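PDB 5BU9: beta-N-acetylhexosaminidase from Beutenbergia cavernae, which probably hydrolyses terminal non-reducing N-acetyl-D-hexosamine residues from N-acetyl-beta-D-hexosaminides, as a member of glycoside hydrolase family 3. Local coordinates for residues 132-137 with 162-167; 178-183 with 225-230. All coordinates share one frame; numbering follows the deposited sequence.

Contact 1. Residues 132-137 with 162-167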
ATOM      1  N   PRO A 132      -0.627   6.375  -6.687  1.00 28.85           N
ATOM      2  CA  PRO A 132      -1.611   6.126  -7.740  1.00 43.87           C
ATOM      3  C   PRO A 132      -1.687   4.664  -8.168  1.00 43.84           C
ATOM      4  O   PRO A 132      -0.717   3.925  -8.065  1.00 30.98           O
ATOM      5  CB  PRO A 132      -1.093   6.988  -8.889  1.00 46.24           C
ATOM      6  CG  PRO A 132       0.444   6.895  -8.723  1.00 36.23           C
ATOM      7  CD  PRO A 132       0.668   6.841  -7.238  1.00 34.32           C
ATOM      8  N   VAL A 133      -2.853   4.275  -8.663  1.00 30.41           N
ATOM      9  CA  VAL A 133      -3.046   3.023  -9.396  1.00 29.02           C
ATOM     10  C   VAL A 133      -2.300   3.045 -10.727  1.00 34.60           C
ATOM     11  O   VAL A 133      -2.586   3.859 -11.595  1.00 38.10           O
ATOM     12  CB  VAL A 133      -4.541   2.770  -9.634  1.00 35.07           C
ATOM     13  CG1 VAL A 133      -4.747   1.664 -10.618  1.00 27.10           C
ATOM     14  CG2 VAL A 133      -5.240   2.459  -8.327  1.00 27.07           C
HETATM   15  N   MSE A 134      -1.352   2.141 -10.906  1.00 29.21           N
HETATM   16  CA  MSE A 134      -0.668   2.053 -12.190  1.00 32.19           C
HETATM   17  C   MSE A 134      -1.008   0.759 -12.918  1.00 52.90           C
HETATM   18  O   MSE A 134      -0.306   0.356 -13.846  1.00 37.95           O
HETATM   19  CB  MSE A 134       0.836   2.188 -11.999  1.00 29.65           C
HETATM   20  CG  MSE A 134       1.195   3.512 -11.354  1.00 40.22           C
HETATM   21 SE   MSE A 134       3.060   3.994 -11.585  0.72 44.78          SE
HETATM   22  CE  MSE A 134       2.939   4.679 -13.415  1.00 40.73           C
ATOM     23  N   ASP A 135      -2.095   0.124 -12.482  1.00 32.49           N
ATOM     24  CA  ASP A 135      -2.642  -1.027 -13.153  1.00 31.69           C
ATOM     25  C   ASP A 135      -3.045  -0.568 -14.537  1.00 52.20           C
ATOM     26  O   ASP A 135      -3.493   0.556 -14.691  1.00 37.75           O
ATOM     27  CB  ASP A 135      -3.871  -1.589 -12.412  1.00 28.07           C
ATOM     28  CG  ASP A 135      -3.538  -2.156 -11.050  1.00 64.02           C
ATOM     29  OD1 ASP A 135      -2.555  -2.938 -10.928  1.00 35.86           O
ATOM     30  OD2 ASP A 135      -4.284  -1.818 -10.102  1.00 33.50           O
ATOM     31  N   VAL A 136      -2.898  -1.420 -15.541  1.00 41.41           N
ATOM     32  CA  VAL A 136      -3.357  -1.067 -16.876  1.00 30.65           C
ATOM     33  C   VAL A 136      -4.535  -1.943 -17.259  1.00 36.52           C
ATOM     34  O   VAL A 136      -4.426  -3.157 -17.205  1.00 42.14           O
ATOM     35  CB  VAL A 136      -2.219  -1.190 -17.900  1.00 35.61           C
ATOM     36  CG1 VAL A 136      -2.731  -0.891 -19.262  1.00 33.26           C
ATOM     37  CG2 VAL A 136      -1.117  -0.219 -17.566  1.00 40.05           C
ATOM     38  N   VAL A 137      -5.653  -1.332 -17.645  1.00 41.85           N
ATOM     39  CA  VAL A 137      -6.826  -2.075 -18.090  1.00 47.15           C
ATOM     40  C   VAL A 137      -6.660  -2.237 -19.612  1.00 38.69           C
ATOM     41  O   VAL A 137      -6.082  -1.379 -20.256  1.00 45.26           O
ATOM     42  CB  VAL A 137      -8.136  -1.358 -17.662  1.00 44.19           C
ATOM     43  CG1 VAL A 137      -9.367  -2.012 -18.242  1.00 35.75           C
ATOM     44  CG2 VAL A 137      -8.265  -1.376 -16.159  1.00 30.13           C
ATOM     45  N   THR A 162       0.140   6.264 -21.243  1.00 55.06           N
ATOM     46  CA  THR A 162      -0.870   7.123 -20.635  1.00 56.36           C
ATOM     47  C   THR A 162      -0.849   6.965 -19.121  1.00 41.78           C
ATOM     48  O   THR A 162      -0.815   7.943 -18.382  1.00 58.50           O
ATOM     49  CB  THR A 162      -2.292   6.789 -21.163  1.00 43.37           C
ATOM     50  OG1 THR A 162      -2.270   6.742 -22.591  1.00 67.21           O
ATOM     51  CG2 THR A 162      -3.289   7.824 -20.715  1.00 47.87           C
ATOM     52  N   VAL A 163      -0.884   5.716 -18.673  1.00 48.16           N
ATOM     53  CA  VAL A 163      -0.870   5.414 -17.252  1.00 41.86           C
ATOM     54  C   VAL A 163       0.370   5.976 -16.583  1.00 40.06           C
ATOM     55  O   VAL A 163       0.269   6.614 -15.536  1.00 39.44           O
ATOM     56  CB  VAL A 163      -0.997   3.890 -17.020  1.00 38.80           C
ATOM     57  CG1 VAL A 163      -0.673   3.508 -15.555  1.00 35.86           C
ATOM     58  CG2 VAL A 163      -2.419   3.445 -17.396  1.00 41.36           C
ATOM     59  N   ALA A 164       1.537   5.744 -17.175  1.00 53.10           N
ATOM     60  CA  ALA A 164       2.791   6.283 -16.647  1.00 39.79           C
ATOM     61  C   ALA A 164       2.775   7.802 -16.500  1.00 62.20           C
ATOM     62  O   ALA A 164       3.119   8.323 -15.450  1.00 42.58           O
ATOM     63  CB  ALA A 164       3.927   5.895 -17.524  1.00 45.63           C
ATOM     64  N   SER A 165       2.410   8.515 -17.564  1.00 42.44           N
ATOM     65  CA  SER A 165       2.502   9.972 -17.549  1.00 43.80           C
ATOM     66  C   SER A 165       1.511  10.592 -16.534  1.00 43.27           C
ATOM     67  O   SER A 165       1.801  11.606 -15.910  1.00 51.51           O
ATOM     68  CB  SER A 165       2.286  10.549 -18.951  1.00 45.51           C
ATOM     69  OG  SER A 165       1.004  10.260 -19.474  1.00 48.36           O
ATOM     70  N   HIS A 166       0.358   9.972 -16.337  1.00 42.25           N
ATOM     71  CA  HIS A 166      -0.575  10.565 -15.413  1.00 45.45           C
ATOM     72  C   HIS A 166      -0.273  10.156 -13.977  1.00 51.41           C
ATOM     73  O   HIS A 166      -0.234  11.025 -13.096  1.00 42.00           O
ATOM     74  CB  HIS A 166      -2.006  10.245 -15.839  1.00 48.05           C
ATOM     75  CG  HIS A 166      -2.365  10.902 -17.132  1.00 65.15           C
ATOM     76  ND1 HIS A 166      -2.032  10.358 -18.351  1.00 49.72           N
ATOM     77  CD2 HIS A 166      -2.932  12.102 -17.396  1.00 44.56           C
ATOM     78  CE1 HIS A 166      -2.421  11.174 -19.315  1.00 57.14           C
ATOM     79  NE2 HIS A 166      -2.969  12.240 -18.762  1.00 49.69           N
ATOM     80  N   ALA A 167      -0.007   8.875 -13.730  1.00 39.03           N
ATOM     81  CA  ALA A 167       0.270   8.455 -12.357  1.00 37.66           C
ATOM     82  C   ALA A 167       1.542   9.125 -11.864  1.00 40.00           C
ATOM     83  O   ALA A 167       1.631   9.510 -10.691  1.00 37.76           O
ATOM     84  CB  ALA A 167       0.375   6.930 -12.235  1.00 41.09           C
TER

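Contact 2. Residues 178-183 with 225-230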
ATOM      1  N   GLY A 178       4.648  17.017   0.232  1.00 42.90           N
ATOM      2  CA  GLY A 178       5.127  16.250   1.372  1.00 41.90           C
ATOM      3  C   GLY A 178       4.463  14.902   1.612  1.00 39.73           C
ATOM      4  O   GLY A 178       4.586  14.322   2.690  1.00 50.25           O
ATOM      5  N   VAL A 179       3.761  14.390   0.604  1.00 40.22           N
ATOM      6  CA  VAL A 179       3.073  13.100   0.726  1.00 36.95           C
ATOM      7  C   VAL A 179       3.664  12.102  -0.234  1.00 45.59           C
ATOM      8  O   VAL A 179       3.558  12.285  -1.449  1.00 41.97           O
ATOM      9  CB  VAL A 179       1.560  13.212   0.450  1.00 39.65           C
ATOM     10  CG1 VAL A 179       0.909  11.883   0.770  1.00 38.26           C
ATOM     11  CG2 VAL A 179       0.956  14.327   1.248  1.00 37.43           C
ATOM     12  N   GLU A 180       4.264  11.035   0.293  1.00 40.61           N
ATOM     13  CA  GLU A 180       4.804   9.994  -0.570  1.00 34.66           C
ATOM     14  C   GLU A 180       3.675   9.158  -1.125  1.00 49.44           C
ATOM     15  O   GLU A 180       2.584   9.136  -0.556  1.00 34.76           O
ATOM     16  CB  GLU A 180       5.808   9.106   0.177  1.00 34.17           C
ATOM     17  CG  GLU A 180       7.263   9.631   0.089  1.00 47.65           C
ATOM     18  CD  GLU A 180       7.863   9.559  -1.332  1.00 57.46           C
ATOM     19  OE1 GLU A 180       9.043   9.973  -1.491  1.00 63.88           O
ATOM     20  OE2 GLU A 180       7.168   9.087  -2.279  1.00 44.85           O
ATOM     21  N   THR A 181       3.940   8.471  -2.234  1.00 35.89           N
ATOM     22  CA  THR A 181       2.923   7.644  -2.872  1.00 32.02           C
ATOM     23  C   THR A 181       3.325   6.164  -2.872  1.00 38.87           C
ATOM     24  O   THR A 181       4.489   5.824  -2.646  1.00 34.12           O
ATOM     25  CB  THR A 181       2.676   8.113  -4.302  1.00 38.09           C
ATOM     26  OG1 THR A 181       3.937   8.369  -4.936  1.00 39.69           O
ATOM     27  CG2 THR A 181       1.837   9.411  -4.290  1.00 33.90           C
ATOM     28  N   VAL A 182       2.341   5.297  -3.066  1.00 33.64           N
ATOM     29  CA  VAL A 182       2.568   3.867  -3.227  1.00 34.35           C
ATOM     30  C   VAL A 182       1.977   3.425  -4.554  1.00 45.27           C
ATOM     31  O   VAL A 182       0.770   3.434  -4.700  1.00 36.48           O
ATOM     32  CB  VAL A 182       1.930   3.100  -2.087  1.00 34.07           C
ATOM     33  CG1 VAL A 182       2.193   1.597  -2.247  1.00 28.22           C
ATOM     34  CG2 VAL A 182       2.457   3.648  -0.728  1.00 28.24           C
ATOM     35  N   ILE A 183       2.789   3.065  -5.543  1.00 34.50           N
ATOM     36  CA  ILE A 183       2.175   2.662  -6.817  1.00 38.81           C
ATOM     37  C   ILE A 183       1.602   1.250  -6.636  1.00 37.70           C
ATOM     38  O   ILE A 183       2.194   0.418  -5.940  1.00 28.27           O
ATOM     39  CB  ILE A 183       3.177   2.776  -7.998  1.00 33.70           C
ATOM     40  CG1 ILE A 183       4.422   1.945  -7.757  1.00 39.90           C
ATOM     41  CG2 ILE A 183       3.603   4.229  -8.193  1.00 31.87           C
ATOM     42  CD1 ILE A 183       5.270   1.852  -8.990  1.00 32.57           C
ATOM     43  N   ALA A 225       9.617   6.160  -7.609  1.00 44.08           N
ATOM     44  CA  ALA A 225       8.706   5.532  -6.644  1.00 60.51           C
ATOM     45  C   ALA A 225       9.465   4.954  -5.437  1.00 45.85           C
ATOM     46  O   ALA A 225      10.477   4.291  -5.613  1.00 44.86           O
ATOM     47  CB  ALA A 225       7.900   4.444  -7.325  1.00 36.63           C
ATOM     48  N   ALA A 226       8.976   5.223  -4.227  1.00 39.50           N
ATOM     49  CA  ALA A 226       9.652   4.837  -2.987  1.00 39.59           C
ATOM     50  C   ALA A 226       8.937   3.677  -2.303  1.00 39.02           C
ATOM     51  O   ALA A 226       9.484   3.062  -1.386  1.00 39.86           O
ATOM     52  CB  ALA A 226       9.729   6.028  -2.042  1.00 34.59           C
ATOM     53  N   PHE A 227       7.690   3.449  -2.718  1.00 33.85           N
ATOM     54  CA  PHE A 227       6.811   2.384  -2.200  1.00 34.10           C
ATOM     55  C   PHE A 227       6.078   1.746  -3.372  1.00 36.73           C
ATOM     56  O   PHE A 227       5.569   2.444  -4.269  1.00 35.88           O
ATOM     57  CB  PHE A 227       5.751   2.907  -1.209  1.00 35.79           C
ATOM     58  CG  PHE A 227       6.312   3.508   0.056  1.00 39.03           C
ATOM     59  CD1 PHE A 227       6.844   4.796   0.056  1.00 43.40           C
ATOM     60  CD2 PHE A 227       6.265   2.797   1.263  1.00 33.94           C
ATOM     61  CE1 PHE A 227       7.362   5.367   1.229  1.00 36.27           C
ATOM     62  CE2 PHE A 227       6.786   3.343   2.446  1.00 34.90           C
ATOM     63  CZ  PHE A 227       7.344   4.635   2.435  1.00 36.78           C
ATOM     64  N   VAL A 228       6.003   0.422  -3.346  1.00 32.24           N
ATOM     65  CA  VAL A 228       5.211  -0.341  -4.302  1.00 35.25           C
ATOM     66  C   VAL A 228       4.306  -1.286  -3.525  1.00 40.79           C
ATOM     67  O   VAL A 228       4.763  -1.977  -2.604  1.00 33.57           O
ATOM     68  CB  VAL A 228       6.096  -1.133  -5.287  1.00 36.40           C
ATOM     69  CG1 VAL A 228       5.226  -2.046  -6.128  1.00 32.58           C
ATOM     70  CG2 VAL A 228       6.949  -0.176  -6.162  1.00 29.56           C
HETATM   71  N   MSE A 229       3.037  -1.338  -3.907  1.00 30.67           N
HETATM   72  CA  MSE A 229       2.107  -2.323  -3.336  1.00 33.13           C
HETATM   73  C   MSE A 229       1.885  -3.519  -4.272  1.00 28.93           C
HETATM   74  O   MSE A 229       1.723  -3.362  -5.483  1.00 32.32           O
HETATM   75  CB  MSE A 229       0.756  -1.679  -2.992  1.00 24.20           C
HETATM   76  CG  MSE A 229      -0.272  -2.683  -2.535  1.00 30.99           C
HETATM   77 SE   MSE A 229      -2.003  -1.873  -2.143  0.70 36.21          SE
HETATM   78  CE  MSE A 229      -1.553  -0.984  -0.521  1.00 24.65           C
ATOM     79  N   THR A 230       1.888  -4.714  -3.701  1.00 30.56           N
ATOM     80  CA  THR A 230       1.676  -5.951  -4.447  1.00 26.86           C
ATOM     81  C   THR A 230       0.208  -6.418  -4.360  1.00 35.59           C
ATOM     82  O   THR A 230      -0.474  -6.198  -3.346  1.00 36.51           O
ATOM     83  CB  THR A 230       2.580  -7.074  -3.914  1.00 36.26           C
ATOM     84  OG1 THR A 230       2.353  -7.187  -2.504  1.00 25.96           O
ATOM     85  CG2 THR A 230       4.101  -6.784  -4.195  1.00 24.62           C
TER
HETATM   86  O   HOH W   1       6.909   6.715  -3.806  1.00 40.13           O

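Contact 1. Residues 132-137 with 162-167
Ala167, on one turn of helix 160-176, receives two side chains of the loop that follows strand 128-129. Its CB touches both Pro132 CG, at 3.5 Å, and Met134 CE, at 3.6 Å. Met134, a selenomethionine, has CG anti to its carbonyl carbon (chi1 -59°) and a chain bent at chi3 (80°), which brings CE of Met134 to 3.6 Å from Ala164 CA. One turn earlier, Val163 faces the same loop with both branches: its CG1 rests 3.6 Å from Met134 O, while its CG2 meets Val136 CG2 at 3.9 Å, the two valines crossing at a slant.

No hydrogen bond crosses between loop and helix; polar groups are met within the helix or by other parts of the chain. In the helix, Thr162 O accepts His166 ND1 at 2.7 Å and the backbone His166 N from opposite faces of its carbonyl plane; the ND1 bond is nearly straight (169°) and lies in the imidazole plane, fixing the ring's rotation. On the loop, CB of Asp135 is turned away from the helix, and its carboxylate is held by His185 ND1 of strand 180-186 and by Leu189 N just after it.

The loop thus meets the helix through apolar contacts, packing the link after strand 128-129 against the following helix of this TIM-barrel domain.

Contact 2. Residues 178-183 with 225-230
Val182 and Phe227 meet where the backbones run closest, with Val182 CG2 3.4 Å from Phe227 CB. The valine's other methyl, CG1, stands anti to the backbone N (chi1 -179°) and reaches Met229 CB at 3.7 Å. Ile183 packs beside Val228, its CG1 3.7 Å from Val228 CG2, and its CD1 lies 4.1 Å from Ala225 CB.

Around these side chains, Ile183 bonds to residues flanking Val228, the pattern of a parallel bridge. Ile183 N donates to Phe227 O at 3.1 Å with a bent N-H...O angle of 149°, whereas Met229 N gives Ile183 O a 2.8 Å bond that is almost straight (176°).

Farther out, where the chain before strand 227-230 stands off, a water bridges: it donates to Glu180 OE2 and Thr181 O and accepts from Ala226 N at 2.6 Å. Glu180 OE2 also takes Thr181 N through its anti lone pair, at 3.3 Å, and forms a salt bridge with Arg175 of helix 160-176. An alanine here would remove the carboxylate and is likely to leave Arg175 without this charge partner and the water less firmly placed.

Paired bonds around Val228 mark two adjacent parallel strands of the barrel, joined directly at Ile183 and through a water to the loop residue Ala226.

Strand 180-186 joins the two contacts, whose centres lie 13 Å apart. The 132-137 loop of contact 1 packs on it: Met134 SE is 3.4 Å from Ile183 CG2, and Pro132 CD is 3.8 Å from Thr181 CB. Ile183 thus lies between the 132-137 loop and strand 227-230, which it pairs with in contact 2. Helix 160-176 is followed by this strand after a short turn, so strand 128-129, its following loop, the helix and strand 180-186 form a beta-alpha-beta crossover of the TIM-barrel domain. The centre of contact 2 is about 7 Å, and that of contact 1 about 16 Å, from the centre of the chain. A bound glycerol, probably from crystallisation, lies about 4 Å from the Met229 side chain.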